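Local coordinates for protein xylulose kinase (Bifidobacterium adolescentis ATCC 15703, PDB 3I8B) that probably phosphorylates D-xylulose with ATP to give D-xylulose 5-phosphate, as a kinase of the FGGY family that also binds magnesium, at residues Tyr142-Val147 against Gly201-Asp206; Asn210-Asp215 against Val238-Leu243; Leu216-Leu221 against Ser232-Ile237. One frame throughout, in Å; residues are numbered along the deposited sequence.

How the contacts relate
All three contacts lie within the N-terminal FGGY domain and touch one another. Contact 1 is fully buried and lies nearest the middle of the chain; contact 2 is partly exposed, and contact 3 is a buried contact farther out. Helix 214-225 begins in contact 2 and supplies one side of contact 3, while its Leu-216 and Val-220 also pack on Leu-144 of contact 1. Strands 205-206 and 211-212 pair, joining contacts 1 and 2. The chemistry changes with place: contact 1 mixes a backbone bond with apolar packing, contact 2 adds waters, a tyrosine hydroxyl and magnesium, and contact 3 is purely apolar across its two helices.

Contact 1 of 3, residues Tyr142-Val147 against Gly201-Asp206; sequences YTLTKV and GTIYYD
Leu-144 and Thr-202 make the hydrogen bond that crosses this contact: Leu-144 N donates to Thr-202 O at 3.0 Å, fairly straight (156° at the hydrogen). Further polar links stay within one segment. Tyr-142, the N-cap residue of helix 143-153, has its O held by both the N and the OG1 of Thr-145, the hydroxyl at 2.7 Å. Opposite, Thr-202 OG1 accepts from Tyr-204 N at 3.1 Å, an ST turn, and is also hydrogen-bonded to Ala-199 O. Toward the surrounding protein, Thr-143 OG1 is bonded to the backbone O of His-75, a residue predicted to bind substrate, and Tyr-142 OH to Ser-315 OG.

The apolar part centres on Ile-203. Its chi1 of 74° places CG1 between the backbone N and carbonyl carbon and sends its two branches to different neighbours: CG2 comes within 3.3 Å of Tyr-142 CD2, and CG1 meets Leu-144 CB at 3.6 Å, each pair of side chains crossing at about a right angle. Leu-144 CD1 then approaches the edge of the Tyr-204 ring, 3.8 Å from Tyr-204 CD2, while Thr-143 CG2 lies 3.5 Å from Tyr-204 OH. Thr-202 CB sits over the centre of one face of that ring. With an alanine here instead of Tyr-204, Leu-144 CD1, Thr-143 CG2 and Thr-202 CB would probably all lose their aromatic neighbour, leaving a gap beside the start of the helix.

The backbone bond thus fixes the loop against the helix's first turn, and apolar packing keeps that bond buried, close to the predicted sugar site.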
ATOM      1  N   TYR A 142       0.223 -10.121   3.293  1.00 11.87           N
ATOM      2  CA  TYR A 142      -0.765  -9.806   4.312  1.00  8.12           C
ATOM      3  C   TYR A 142      -0.495 -10.355   5.711  1.00  9.21           C
ATOM      4  O   TYR A 142       0.035 -11.453   5.882  1.00 12.41           O
ATOM      5  CB  TYR A 142      -2.167 -10.182   3.835  1.00 10.05           C
ATOM      6  CG  TYR A 142      -2.542  -9.541   2.522  1.00 14.10           C
ATOM      7  CD1 TYR A 142      -1.878  -8.400   2.066  1.00 13.69           C
ATOM      8  CD2 TYR A 142      -3.567 -10.061   1.740  1.00 11.58           C
ATOM      9  CE1 TYR A 142      -2.222  -7.808   0.858  1.00 13.81           C
ATOM     10  CE2 TYR A 142      -3.920  -9.477   0.548  1.00 13.01           C
ATOM     11  CZ  TYR A 142      -3.249  -8.350   0.110  1.00 15.51           C
ATOM     12  OH  TYR A 142      -3.615  -7.773  -1.088  1.00 16.24           O
ATOM     13  N   THR A 143      -0.866  -9.548   6.709  1.00 11.86           N
ATOM     14  CA  THR A 143      -0.521  -9.796   8.096  1.00  8.93           C
ATOM     15  C   THR A 143      -0.969 -11.180   8.576  1.00  9.89           C
ATOM     16  O   THR A 143      -0.210 -11.886   9.232  1.00  8.92           O
ATOM     17  CB  THR A 143      -1.141  -8.717   9.033  1.00  8.67           C
ATOM     18  OG1 THR A 143      -1.021  -7.421   8.424  1.00 10.92           O
ATOM     19  CG2 THR A 143      -0.442  -8.723  10.393  1.00  6.84           C
ATOM     20  N   LEU A 144      -2.213 -11.541   8.284  1.00  7.24           N
ATOM     21  CA  LEU A 144      -2.731 -12.839   8.716  1.00 10.45           C
ATOM     22  C   LEU A 144      -1.820 -13.982   8.260  1.00 10.60           C
ATOM     23  O   LEU A 144      -1.642 -14.960   8.980  1.00 11.19           O
ATOM     24  CB  LEU A 144      -4.150 -13.075   8.194  1.00  7.95           C
ATOM     25  CG  LEU A 144      -4.837 -14.349   8.707  1.00 11.31           C
ATOM     26  CD1 LEU A 144      -4.965 -14.327  10.240  1.00  9.69           C
ATOM     27  CD2 LEU A 144      -6.211 -14.511   8.064  1.00 11.45           C
ATOM     28  N   THR A 145      -1.239 -13.859   7.069  1.00 11.44           N
ATOM     29  CA  THR A 145      -0.398 -14.942   6.547  1.00 12.40           C
ATOM     30  C   THR A 145       0.871 -15.087   7.378  1.00 14.47           C
ATOM     31  O   THR A 145       1.365 -16.199   7.567  1.00 11.48           O
ATOM     32  CB  THR A 145      -0.056 -14.782   5.053  1.00 11.99           C
ATOM     33  OG1 THR A 145       1.001 -13.826   4.894  1.00 13.55           O
ATOM     34  CG2 THR A 145      -1.291 -14.330   4.274  1.00 11.82           C
ATOM     35  N   LYS A 146       1.366 -13.963   7.903  1.00 11.63           N
ATOM     36  CA  LYS A 146       2.553 -13.964   8.759  1.00 13.33           C
ATOM     37  C   LYS A 146       2.257 -14.667  10.081  1.00 12.09           C
ATOM     38  O   LYS A 146       3.056 -15.481  10.566  1.00 11.90           O
ATOM     39  CB  LYS A 146       3.027 -12.535   9.050  1.00 11.51           C
ATOM     40  CG  LYS A 146       3.235 -11.651   7.832  1.00 13.29           C
ATOM     41  CD  LYS A 146       4.120 -12.325   6.766  1.00  9.85           C
ATOM     42  CE  LYS A 146       4.582 -11.286   5.746  1.00  8.83           C
ATOM     43  NZ  LYS A 146       5.284 -11.918   4.595  1.00 11.42           N
ATOM     44  N   VAL A 147       1.103 -14.348  10.654  1.00  9.35           N
ATOM     45  CA  VAL A 147       0.687 -14.963  11.907  1.00  9.93           C
ATOM     46  C   VAL A 147       0.524 -16.461  11.705  1.00  9.45           C
ATOM     47  O   VAL A 147       0.978 -17.247  12.521  1.00 10.83           O
ATOM     48  CB  VAL A 147      -0.620 -14.360  12.441  1.00  9.85           C
ATOM     49  CG1 VAL A 147      -1.048 -15.076  13.739  1.00  6.42           C
ATOM     50  CG2 VAL A 147      -0.454 -12.848  12.663  1.00 10.28           C
ATOM     51  N   GLY A 201      -5.365  -3.870   5.577  1.00 11.99           N
ATOM     52  CA  GLY A 201      -4.302  -4.649   4.975  1.00 10.66           C
ATOM     53  C   GLY A 201      -3.917  -5.896   5.750  1.00 11.47           C
ATOM     54  O   GLY A 201      -2.954  -6.556   5.387  1.00  9.73           O
ATOM     55  N   THR A 202      -4.669  -6.227   6.803  1.00 10.93           N
ATOM     56  CA  THR A 202      -4.376  -7.403   7.630  1.00 10.35           C
ATOM     57  C   THR A 202      -5.007  -8.710   7.111  1.00 10.40           C
ATOM     58  O   THR A 202      -4.503  -9.804   7.392  1.00 10.32           O
ATOM     59  CB  THR A 202      -4.859  -7.194   9.080  1.00  9.38           C
ATOM     60  OG1 THR A 202      -6.280  -6.989   9.089  1.00  9.06           O
ATOM     61  CG2 THR A 202      -4.166  -5.986   9.708  1.00 12.02           C
ATOM     62  N   ILE A 203      -6.085  -8.560   6.338  1.00 10.93           N
ATOM     63  CA  ILE A 203      -7.080  -9.612   6.035  1.00  9.60           C
ATOM     64  C   ILE A 203      -7.678 -10.346   7.251  1.00 10.49           C
ATOM     65  O   ILE A 203      -8.132 -11.495   7.142  1.00 11.94           O
ATOM     66  CB  ILE A 203      -6.668 -10.581   4.876  1.00  9.57           C
ATOM     67  CG1 ILE A 203      -5.583 -11.569   5.309  1.00 10.07           C
ATOM     68  CG2 ILE A 203      -6.292  -9.787   3.634  1.00  9.98           C
ATOM     69  CD1 ILE A 203      -5.390 -12.733   4.312  1.00  8.94           C
ATOM     70  N   TYR A 204      -7.672  -9.667   8.404  1.00  9.60           N
ATOM     71  CA  TYR A 204      -8.538 -10.020   9.534  1.00  9.35           C
ATOM     72  C   TYR A 204      -9.355  -8.824  10.017  1.00  8.37           C
ATOM     73  O   TYR A 204      -9.827  -8.789  11.162  1.00  7.28           O
ATOM     74  CB  TYR A 204      -7.792 -10.678  10.701  1.00  7.59           C
ATOM     75  CG  TYR A 204      -6.531  -9.998  11.187  1.00 11.57           C
ATOM     76  CD1 TYR A 204      -6.592  -8.826  11.932  1.00 11.37           C
ATOM     77  CD2 TYR A 204      -5.276 -10.569  10.958  1.00  9.11           C
ATOM     78  CE1 TYR A 204      -5.446  -8.207  12.406  1.00  8.37           C
ATOM     79  CE2 TYR A 204      -4.110  -9.958  11.438  1.00 11.88           C
ATOM     80  CZ  TYR A 204      -4.212  -8.768  12.165  1.00 11.13           C
ATOM     81  OH  TYR A 204      -3.078  -8.138  12.646  1.00 10.30           O
ATOM     82  N   TYR A 205      -9.529  -7.859   9.125  1.00 10.18           N
ATOM     83  CA  TYR A 205     -10.382  -6.698   9.406  1.00 10.62           C
ATOM     84  C   TYR A 205     -11.264  -6.374   8.209  1.00 10.71           C
ATOM     85  O   TYR A 205     -10.810  -6.396   7.065  1.00 12.93           O
ATOM     86  CB  TYR A 205      -9.532  -5.481   9.776  1.00  8.50           C
ATOM     87  CG  TYR A 205     -10.316  -4.193   9.929  1.00 10.08           C
ATOM     88  CD1 TYR A 205     -11.026  -3.919  11.093  1.00 11.22           C
ATOM     89  CD2 TYR A 205     -10.352  -3.255   8.906  1.00 11.48           C
ATOM     90  CE1 TYR A 205     -11.759  -2.725  11.233  1.00 11.44           C
ATOM     91  CE2 TYR A 205     -11.070  -2.072   9.034  1.00 10.39           C
ATOM     92  CZ  TYR A 205     -11.770  -1.808  10.194  1.00 13.28           C
ATOM     93  OH  TYR A 205     -12.478  -0.615  10.309  1.00 12.35           O
ATOM     94  N   ASP A 206     -12.528  -6.082   8.472  1.00 12.19           N
ATOM     95  CA  ASP A 206     -13.435  -5.680   7.404  1.00 13.79           C
ATOM     96  C   ASP A 206     -13.891  -4.227   7.549  1.00 10.80           C
ATOM     97  O   ASP A 206     -14.685  -3.898   8.438  1.00 14.03           O
ATOM     98  CB  ASP A 206     -14.650  -6.603   7.333  1.00 11.77           C
ATOM     99  CG  ASP A 206     -15.587  -6.231   6.191  1.00 15.66           C
ATOM    100  OD1 ASP A 206     -15.148  -6.250   5.017  1.00 18.18           O
ATOM    101  OD2 ASP A 206     -16.753  -5.905   6.470  1.00 18.53           O
TER

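Contact 2 of 3, residues Asn210-Asp215 against Val238-Leu243; sequences NEYRRD and VLPTVL. With MG (magnesium ion), chain B.
Residues Tyr-212 and Leu-239 lie on segments that run almost exactly antiparallel (172° apart end to end), yet their CA atoms are 8.3 Å apart, so side chains and waters bridge the space. Tyr-212 reaches across with its hydroxyl, and OH donates to Pro-240 O at 2.6 Å; the bond falls on a lone pair in the carbonyl plane, and the acceptor lies in the plane of the ring, at its edge. Leu-239 slides past the ring in the opposite direction, setting CD1 over one face in a CH-pi contact, 3.7 Å from the centroid and 22° off the normal. Val-242 CG2 closes in obliquely, 3.4 Å from Tyr-212 OH.

Strand 211-212 forms a two-stranded antiparallel sheet with 205-206, where Asn-210 and Glu-211 both face Asp-206 in a G1 beta bulge; strand 241-243 instead runs parallel to 193-195. Between the two segments the chain makes a pair of helices.

The extended chain of Arg-214 brings its guanidinium to meet Leu-239 from the opposite direction, with Leu-239 CD1 3.6 Å above the centre of one face. Its NH1 is bonded to Ala-234 O and Ile-237 O, which hold the group in place, while NH2 bonds weakly to a water that also accepts from Leu-239 N. A second water joins Asn-210 ND2 to Val-242 O; Asn-210 OD1 is hydrogen-bonded to Tyr-205 OH. Beyond Leu-239, Thr-241 OG1 binds the magnesium ion at 2.5 Å together with the backbone oxygens of Glu-190 and Leu-192, and a third water on the metal donates to Leu-239 O at 2.8 Å.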
ATOM      1  N   ASN A 210     -16.502  -2.300   9.765  1.00 14.95           N
ATOM      2  CA  ASN A 210     -15.642  -1.962  10.899  1.00 13.75           C
ATOM      3  C   ASN A 210     -15.544  -3.100  11.923  1.00 17.67           C
ATOM      4  O   ASN A 210     -15.705  -2.888  13.125  1.00 16.65           O
ATOM      5  CB  ASN A 210     -16.094  -0.658  11.571  1.00 17.09           C
ATOM      6  CG  ASN A 210     -15.065  -0.122  12.551  1.00 18.20           C
ATOM      7  OD1 ASN A 210     -13.860  -0.246  12.335  1.00 17.63           O
ATOM      8  ND2 ASN A 210     -15.537   0.477  13.640  1.00 25.30           N
ATOM      9  N   GLU A 211     -15.278  -4.307  11.431  1.00 14.02           N
ATOM     10  CA  GLU A 211     -15.164  -5.476  12.293  1.00 16.21           C
ATOM     11  C   GLU A 211     -13.859  -6.216  12.087  1.00 14.94           C
ATOM     12  O   GLU A 211     -13.505  -6.585  10.949  1.00 12.38           O
ATOM     13  CB  GLU A 211     -16.301  -6.471  12.009  1.00 18.30           C
ATOM     14  CG  GLU A 211     -17.697  -5.874  11.982  1.00 22.26           C
ATOM     15  CD  GLU A 211     -18.325  -5.789  13.360  1.00 33.85           C
ATOM     16  OE1 GLU A 211     -19.556  -6.000  13.463  1.00 43.97           O
ATOM     17  OE2 GLU A 211     -17.591  -5.519  14.339  1.00 32.13           O
ATOM     18  N   TYR A 212     -13.167  -6.478  13.189  1.00  9.76           N
ATOM     19  CA  TYR A 212     -12.124  -7.502  13.177  1.00  9.83           C
ATOM     20  C   TYR A 212     -12.760  -8.886  13.102  1.00 10.66           C
ATOM     21  O   TYR A 212     -13.752  -9.161  13.787  1.00 12.43           O
ATOM     22  CB  TYR A 212     -11.265  -7.417  14.435  1.00  9.48           C
ATOM     23  CG  TYR A 212     -10.237  -6.306  14.412  1.00  9.58           C
ATOM     24  CD1 TYR A 212      -9.274  -6.250  13.425  1.00  9.17           C
ATOM     25  CD2 TYR A 212     -10.219  -5.331  15.400  1.00 14.37           C
ATOM     26  CE1 TYR A 212      -8.324  -5.235  13.407  1.00 11.69           C
ATOM     27  CE2 TYR A 212      -9.270  -4.316  15.390  1.00 12.86           C
ATOM     28  CZ  TYR A 212      -8.330  -4.275  14.394  1.00  9.54           C
ATOM     29  OH  TYR A 212      -7.376  -3.268  14.394  1.00 10.90           O
ATOM     30  N   ARG A 213     -12.190  -9.742  12.257  1.00 11.34           N
ATOM     31  CA  ARG A 213     -12.640 -11.116  12.088  1.00 13.46           C
ATOM     32  C   ARG A 213     -11.727 -12.030  12.908  1.00 11.05           C
ATOM     33  O   ARG A 213     -10.778 -12.618  12.391  1.00 11.91           O
ATOM     34  CB  ARG A 213     -12.601 -11.490  10.604  1.00 10.40           C
ATOM     35  CG  ARG A 213     -13.673 -10.797   9.777  1.00 13.36           C
ATOM     36  CD  ARG A 213     -15.063 -11.376  10.086  1.00 14.02           C
ATOM     37  NE  ARG A 213     -15.099 -12.831   9.881  1.00 15.05           N
ATOM     38  CZ  ARG A 213     -15.465 -13.425   8.746  1.00 16.14           C
ATOM     39  NH1 ARG A 213     -15.863 -12.708   7.701  1.00 15.80           N
ATOM     40  NH2 ARG A 213     -15.457 -14.742   8.661  1.00 16.16           N
ATOM     41  N   ARG A 214     -12.014 -12.128  14.198  1.00 12.17           N
ATOM     42  CA  ARG A 214     -11.184 -12.903  15.104  1.00 13.52           C
ATOM     43  C   ARG A 214     -11.256 -14.395  14.802  1.00 13.27           C
ATOM     44  O   ARG A 214     -10.372 -15.147  15.189  1.00  9.96           O
ATOM     45  CB  ARG A 214     -11.557 -12.600  16.559  1.00 13.65           C
ATOM     46  CG  ARG A 214     -11.111 -11.201  17.010  1.00 11.58           C
ATOM     47  CD  ARG A 214     -11.707 -10.812  18.363  1.00 17.58           C
ATOM     48  NE  ARG A 214     -11.331  -9.445  18.730  1.00 10.76           N
ATOM     49  CZ  ARG A 214     -10.205  -9.128  19.367  1.00 14.32           C
ATOM     50  NH1 ARG A 214      -9.332 -10.077  19.715  1.00  9.54           N
ATOM     51  NH2 ARG A 214      -9.935  -7.859  19.636  1.00 12.85           N
ATOM     52  N   ASP A 215     -12.313 -14.814  14.109  1.00 13.25           N
ATOM     53  CA  ASP A 215     -12.428 -16.202  13.656  1.00 13.60           C
ATOM     54  C   ASP A 215     -11.372 -16.573  12.602  1.00 11.93           C
ATOM     55  O   ASP A 215     -10.944 -17.726  12.520  1.00 10.48           O
ATOM     56  CB  ASP A 215     -13.838 -16.492  13.113  1.00 14.38           C
ATOM     57  CG  ASP A 215     -14.236 -15.562  11.972  1.00 17.53           C
ATOM     58  OD1 ASP A 215     -14.061 -14.327  12.099  1.00 13.44           O
ATOM     59  OD2 ASP A 215     -14.749 -16.065  10.949  1.00 15.52           O
ATOM     60  N   VAL A 238      -5.142  -8.562  21.988  1.00  9.61           N
ATOM     61  CA  VAL A 238      -5.453  -7.143  21.859  1.00 10.83           C
ATOM     62  C   VAL A 238      -5.123  -6.731  20.426  1.00 10.31           C
ATOM     63  O   VAL A 238      -4.039  -7.026  19.946  1.00  9.32           O
ATOM     64  CB  VAL A 238      -4.655  -6.264  22.860  1.00 11.32           C
ATOM     65  CG1 VAL A 238      -4.886  -4.780  22.564  1.00  9.42           C
ATOM     66  CG2 VAL A 238      -5.047  -6.589  24.298  1.00  8.84           C
ATOM     67  N   LEU A 239      -6.084  -6.104  19.748  1.00  6.65           N
ATOM     68  CA  LEU A 239      -5.929  -5.599  18.388  1.00 10.85           C
ATOM     69  C   LEU A 239      -6.100  -4.082  18.467  1.00 10.34           C
ATOM     70  O   LEU A 239      -6.842  -3.599  19.309  1.00 10.61           O
ATOM     71  CB  LEU A 239      -6.988  -6.207  17.449  1.00 11.65           C
ATOM     72  CG  LEU A 239      -7.011  -7.742  17.317  1.00 10.91           C
ATOM     73  CD1 LEU A 239      -8.156  -8.226  16.397  1.00  8.27           C
ATOM     74  CD2 LEU A 239      -5.668  -8.280  16.856  1.00  9.52           C
ATOM     75  N   PRO A 240      -5.392  -3.321  17.620  1.00  8.83           N
ATOM     76  CA  PRO A 240      -5.539  -1.864  17.787  1.00  9.96           C
ATOM     77  C   PRO A 240      -6.950  -1.338  17.489  1.00  9.43           C
ATOM     78  O   PRO A 240      -7.593  -1.779  16.534  1.00  8.64           O
ATOM     79  CB  PRO A 240      -4.510  -1.279  16.803  1.00  9.72           C
ATOM     80  CG  PRO A 240      -3.519  -2.415  16.567  1.00  9.96           C
ATOM     81  CD  PRO A 240      -4.328  -3.679  16.665  1.00  8.85           C
ATOM     82  N   THR A 241      -7.410  -0.403  18.322  1.00  8.29           N
ATOM     83  CA  THR A 241      -8.664   0.305  18.104  1.00 10.85           C
ATOM     84  C   THR A 241      -8.584   1.055  16.802  1.00  9.44           C
ATOM     85  O   THR A 241      -7.687   1.880  16.607  1.00  9.44           O
ATOM     86  CB  THR A 241      -8.913   1.362  19.198  1.00 10.72           C
ATOM     87  OG1 THR A 241      -8.832   0.739  20.475  1.00 15.77           O
ATOM     88  CG2 THR A 241     -10.291   1.973  19.040  1.00 12.61           C
ATOM     89  N   VAL A 242      -9.542   0.796  15.930  1.00 10.01           N
ATOM     90  CA  VAL A 242      -9.555   1.410  14.617  1.00 12.25           C
ATOM     91  C   VAL A 242     -10.198   2.796  14.707  1.00 10.67           C
ATOM     92  O   VAL A 242     -11.389   2.931  14.986  1.00  9.60           O
ATOM     93  CB  VAL A 242     -10.273   0.512  13.596  1.00 11.27           C
ATOM     94  CG1 VAL A 242     -10.282   1.182  12.209  1.00 13.38           C
ATOM     95  CG2 VAL A 242      -9.579  -0.847  13.532  1.00 11.50           C
ATOM     96  N   LEU A 243      -9.395   3.832  14.499  1.00  9.25           N
ATOM     97  CA  LEU A 243      -9.912   5.195  14.638  1.00 10.29           C
ATOM     98  C   LEU A 243     -10.505   5.686  13.332  1.00  8.88           C
ATOM     99  O   LEU A 243     -10.104   5.249  12.255  1.00 10.89           O
ATOM    100  CB  LEU A 243      -8.809   6.160  15.092  1.00  8.51           C
ATOM    101  CG  LEU A 243      -8.137   5.846  16.423  1.00 10.30           C
ATOM    102  CD1 LEU A 243      -7.042   6.878  16.700  1.00  8.59           C
ATOM    103  CD2 LEU A 243      -9.162   5.815  17.551  1.00 11.75           C
TER
HETATM  104 MG    MG B 515      -6.856   0.424  21.964  1.00 27.74          MG
HETATM  105  O   HOH W   1     -13.402   1.456  15.639  1.00 13.34           O
HETATM  106  O   HOH W   2      -8.697  -5.715  21.122  1.00 12.27           O
HETATM  107  O   HOH W   3      -6.430  -1.800  21.477  1.00 14.45           O

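Contact 3 of 3, residues Leu216-Leu221 against Ser232-Ile237; sequences LIAMVL and SHAEAI
Ile-217 O accepts from two backbone N-H groups, Val-220 N at 2.9 Å and Leu-221 N at 3.1 Å, and so helps fix the turn of helix that Ile-217, Ala-218 and Leu-221 present to Ala-234. No hydrogen bond passes between the two segments; what joins them is apolar. Ala-234 CB is the knuckle of the packing: it lies 3.6 Å from Ala-218 N and 3.9 Å from Ala-218 CB, with Ile-217 CG2 beside it. Because neither alanine carries anything beyond its CB, the backbones come close here, and the CA atoms of Ala-218 and Ala-234 are only 5.2 Å apart.

One turn farther along, Leu-221 takes over. Its side chain crosses that of His-233 at about a right angle, Leu-221 CD1 touching His-233 CB at 3.9 Å and approaching the imidazole obliquely; the same CD1 also meets Ile-237 CD1 at 4.1 Å. The His-233 ring gets there because CG stands opposite the backbone N (chi1 -160°); its NE2 is bonded to Val-158 O. On the far side of helix 214-225, Leu-216 and Val-220 pack on helix 143-153.

The two helix segments approach to 8.5 Å at an angle of 134°, well short of antiparallel. Helices 214-225 and 227-236, separated by a single residue, make a splayed helical hairpin whose segments come closest at an alanine pair, with larger apolar side chains packed beside it.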
ATOM      1  N   LEU A 216     -10.973 -15.605  11.783  1.00 10.98           N
ATOM      2  CA  LEU A 216      -9.961 -15.858  10.766  1.00 11.09           C
ATOM      3  C   LEU A 216      -8.589 -15.948  11.430  1.00 11.30           C
ATOM      4  O   LEU A 216      -7.694 -16.637  10.936  1.00 11.05           O
ATOM      5  CB  LEU A 216      -9.991 -14.787   9.669  1.00  9.97           C
ATOM      6  CG  LEU A 216     -11.345 -14.716   8.959  1.00 12.44           C
ATOM      7  CD1 LEU A 216     -11.408 -13.534   7.992  1.00 10.91           C
ATOM      8  CD2 LEU A 216     -11.629 -16.017   8.232  1.00 11.74           C
ATOM      9  N   ILE A 217      -8.429 -15.263  12.557  1.00  8.85           N
ATOM     10  CA  ILE A 217      -7.204 -15.400  13.346  1.00 10.75           C
ATOM     11  C   ILE A 217      -7.165 -16.784  14.021  1.00  9.77           C
ATOM     12  O   ILE A 217      -6.191 -17.512  13.880  1.00 10.64           O
ATOM     13  CB  ILE A 217      -7.053 -14.274  14.397  1.00 11.50           C
ATOM     14  CG1 ILE A 217      -6.903 -12.910  13.699  1.00 11.33           C
ATOM     15  CG2 ILE A 217      -5.863 -14.559  15.296  1.00  9.82           C
ATOM     16  CD1 ILE A 217      -6.946 -11.697  14.648  1.00  8.52           C
ATOM     17  N   ALA A 218      -8.235 -17.146  14.726  1.00 10.34           N
ATOM     18  CA  ALA A 218      -8.353 -18.488  15.297  1.00 11.65           C
ATOM     19  C   ALA A 218      -8.022 -19.538  14.245  1.00 10.27           C
ATOM     20  O   ALA A 218      -7.377 -20.547  14.527  1.00 12.29           O
ATOM     21  CB  ALA A 218      -9.775 -18.728  15.853  1.00 11.23           C
HETATM   22  N   MSE A 219      -8.473 -19.295  13.023  1.00 10.36           N
HETATM   23  CA  MSE A 219      -8.307 -20.267  11.948  1.00 12.46           C
HETATM   24  C   MSE A 219      -6.843 -20.625  11.737  1.00 12.56           C
HETATM   25  O   MSE A 219      -6.517 -21.782  11.454  1.00 11.44           O
HETATM   26  CB  MSE A 219      -8.927 -19.740  10.656  1.00 14.09           C
HETATM   27  CG  MSE A 219      -8.435 -20.421   9.388  1.00 19.24           C
HETATM   28 SE   MSE A 219      -9.286 -19.626   7.796  1.00 28.74          SE
HETATM   29  CE  MSE A 219     -11.161 -20.068   8.165  1.00 20.45           C
ATOM     30  N   VAL A 220      -5.956 -19.639  11.874  1.00 11.56           N
ATOM     31  CA  VAL A 220      -4.526 -19.900  11.671  1.00 10.40           C
ATOM     32  C   VAL A 220      -3.793 -20.338  12.940  1.00 10.91           C
ATOM     33  O   VAL A 220      -2.729 -20.952  12.858  1.00 10.05           O
ATOM     34  CB  VAL A 220      -3.794 -18.709  10.997  1.00 10.90           C
ATOM     35  CG1 VAL A 220      -4.577 -18.246   9.773  1.00 12.29           C
ATOM     36  CG2 VAL A 220      -3.576 -17.552  11.989  1.00  9.49           C
ATOM     37  N   LEU A 221      -4.361 -20.020  14.103  1.00 11.26           N
ATOM     38  CA  LEU A 221      -3.792 -20.433  15.386  1.00 12.13           C
ATOM     39  C   LEU A 221      -4.052 -21.917  15.670  1.00 14.09           C
ATOM     40  O   LEU A 221      -3.364 -22.542  16.481  1.00 12.57           O
ATOM     41  CB  LEU A 221      -4.371 -19.591  16.529  1.00  9.90           C
ATOM     42  CG  LEU A 221      -3.959 -18.113  16.543  1.00 10.60           C
ATOM     43  CD1 LEU A 221      -4.599 -17.346  17.702  1.00 10.71           C
ATOM     44  CD2 LEU A 221      -2.419 -17.952  16.554  1.00  8.92           C
ATOM     45  N   SER A 232     -10.108 -19.282  21.955  1.00 10.73           N
ATOM     46  CA  SER A 232      -9.903 -18.521  23.175  1.00 10.97           C
ATOM     47  C   SER A 232      -8.792 -17.481  22.994  1.00 11.52           C
ATOM     48  O   SER A 232      -8.925 -16.329  23.406  1.00 11.21           O
ATOM     49  CB  SER A 232      -9.559 -19.456  24.333  1.00 14.25           C
ATOM     50  OG  SER A 232     -10.546 -20.456  24.506  1.00 14.93           O
ATOM     51  N   HIS A 233      -7.691 -17.907  22.394  1.00 10.84           N
ATOM     52  CA  HIS A 233      -6.550 -17.031  22.148  1.00 10.07           C
ATOM     53  C   HIS A 233      -6.987 -15.842  21.287  1.00  9.91           C
ATOM     54  O   HIS A 233      -6.733 -14.694  21.628  1.00 11.78           O
ATOM     55  CB  HIS A 233      -5.446 -17.820  21.437  1.00 10.51           C
ATOM     56  CG  HIS A 233      -4.083 -17.205  21.533  1.00  9.99           C
ATOM     57  ND1 HIS A 233      -3.860 -15.933  22.030  1.00 13.33           N
ATOM     58  CD2 HIS A 233      -2.869 -17.678  21.171  1.00 11.52           C
ATOM     59  CE1 HIS A 233      -2.572 -15.658  21.977  1.00 11.35           C
ATOM     60  NE2 HIS A 233      -1.943 -16.706  21.462  1.00 17.25           N
ATOM     61  N   ALA A 234      -7.653 -16.117  20.170  1.00 10.50           N
ATOM     62  CA  ALA A 234      -8.016 -15.065  19.226  1.00 10.03           C
ATOM     63  C   ALA A 234      -8.964 -14.038  19.844  1.00 12.42           C
ATOM     64  O   ALA A 234      -8.932 -12.863  19.480  1.00  9.13           O
ATOM     65  CB  ALA A 234      -8.606 -15.661  17.933  1.00  9.23           C
ATOM     66  N   GLU A 235      -9.788 -14.482  20.790  1.00 11.94           N
ATOM     67  CA  GLU A 235     -10.626 -13.576  21.565  1.00 12.00           C
ATOM     68  C   GLU A 235      -9.809 -12.751  22.533  1.00 11.38           C
ATOM     69  O   GLU A 235     -10.104 -11.582  22.750  1.00 14.81           O
ATOM     70  CB  GLU A 235     -11.702 -14.336  22.358  1.00 10.74           C
ATOM     71  CG  GLU A 235     -12.841 -14.852  21.490  1.00 21.16           C
ATOM     72  CD  GLU A 235     -13.420 -13.768  20.583  1.00 25.00           C
ATOM     73  OE1 GLU A 235     -13.851 -12.713  21.099  1.00 27.28           O
ATOM     74  OE2 GLU A 235     -13.447 -13.972  19.351  1.00 26.71           O
ATOM     75  N   ALA A 236      -8.796 -13.358  23.136  1.00 12.90           N
ATOM     76  CA  ALA A 236      -8.031 -12.673  24.175  1.00 12.77           C
ATOM     77  C   ALA A 236      -7.031 -11.640  23.610  1.00 11.34           C
ATOM     78  O   ALA A 236      -6.630 -10.727  24.308  1.00  8.27           O
ATOM     79  CB  ALA A 236      -7.306 -13.690  25.049  1.00 14.10           C
ATOM     80  N   ILE A 237      -6.641 -11.796  22.351  1.00  9.09           N
ATOM     81  CA  ILE A 237      -5.600 -10.952  21.743  1.00  9.45           C
ATOM     82  C   ILE A 237      -6.028  -9.486  21.615  1.00 11.89           C
ATOM     83  O   ILE A 237      -7.156  -9.198  21.209  1.00 11.37           O
ATOM     84  CB  ILE A 237      -5.177 -11.515  20.357  1.00 10.33           C
ATOM     85  CG1 ILE A 237      -4.275 -12.740  20.547  1.00  9.78           C
ATOM     86  CG2 ILE A 237      -4.456 -10.444  19.511  1.00  8.19           C
ATOM     87  CD1 ILE A 237      -4.149 -13.605  19.288  1.00  9.56           C
TER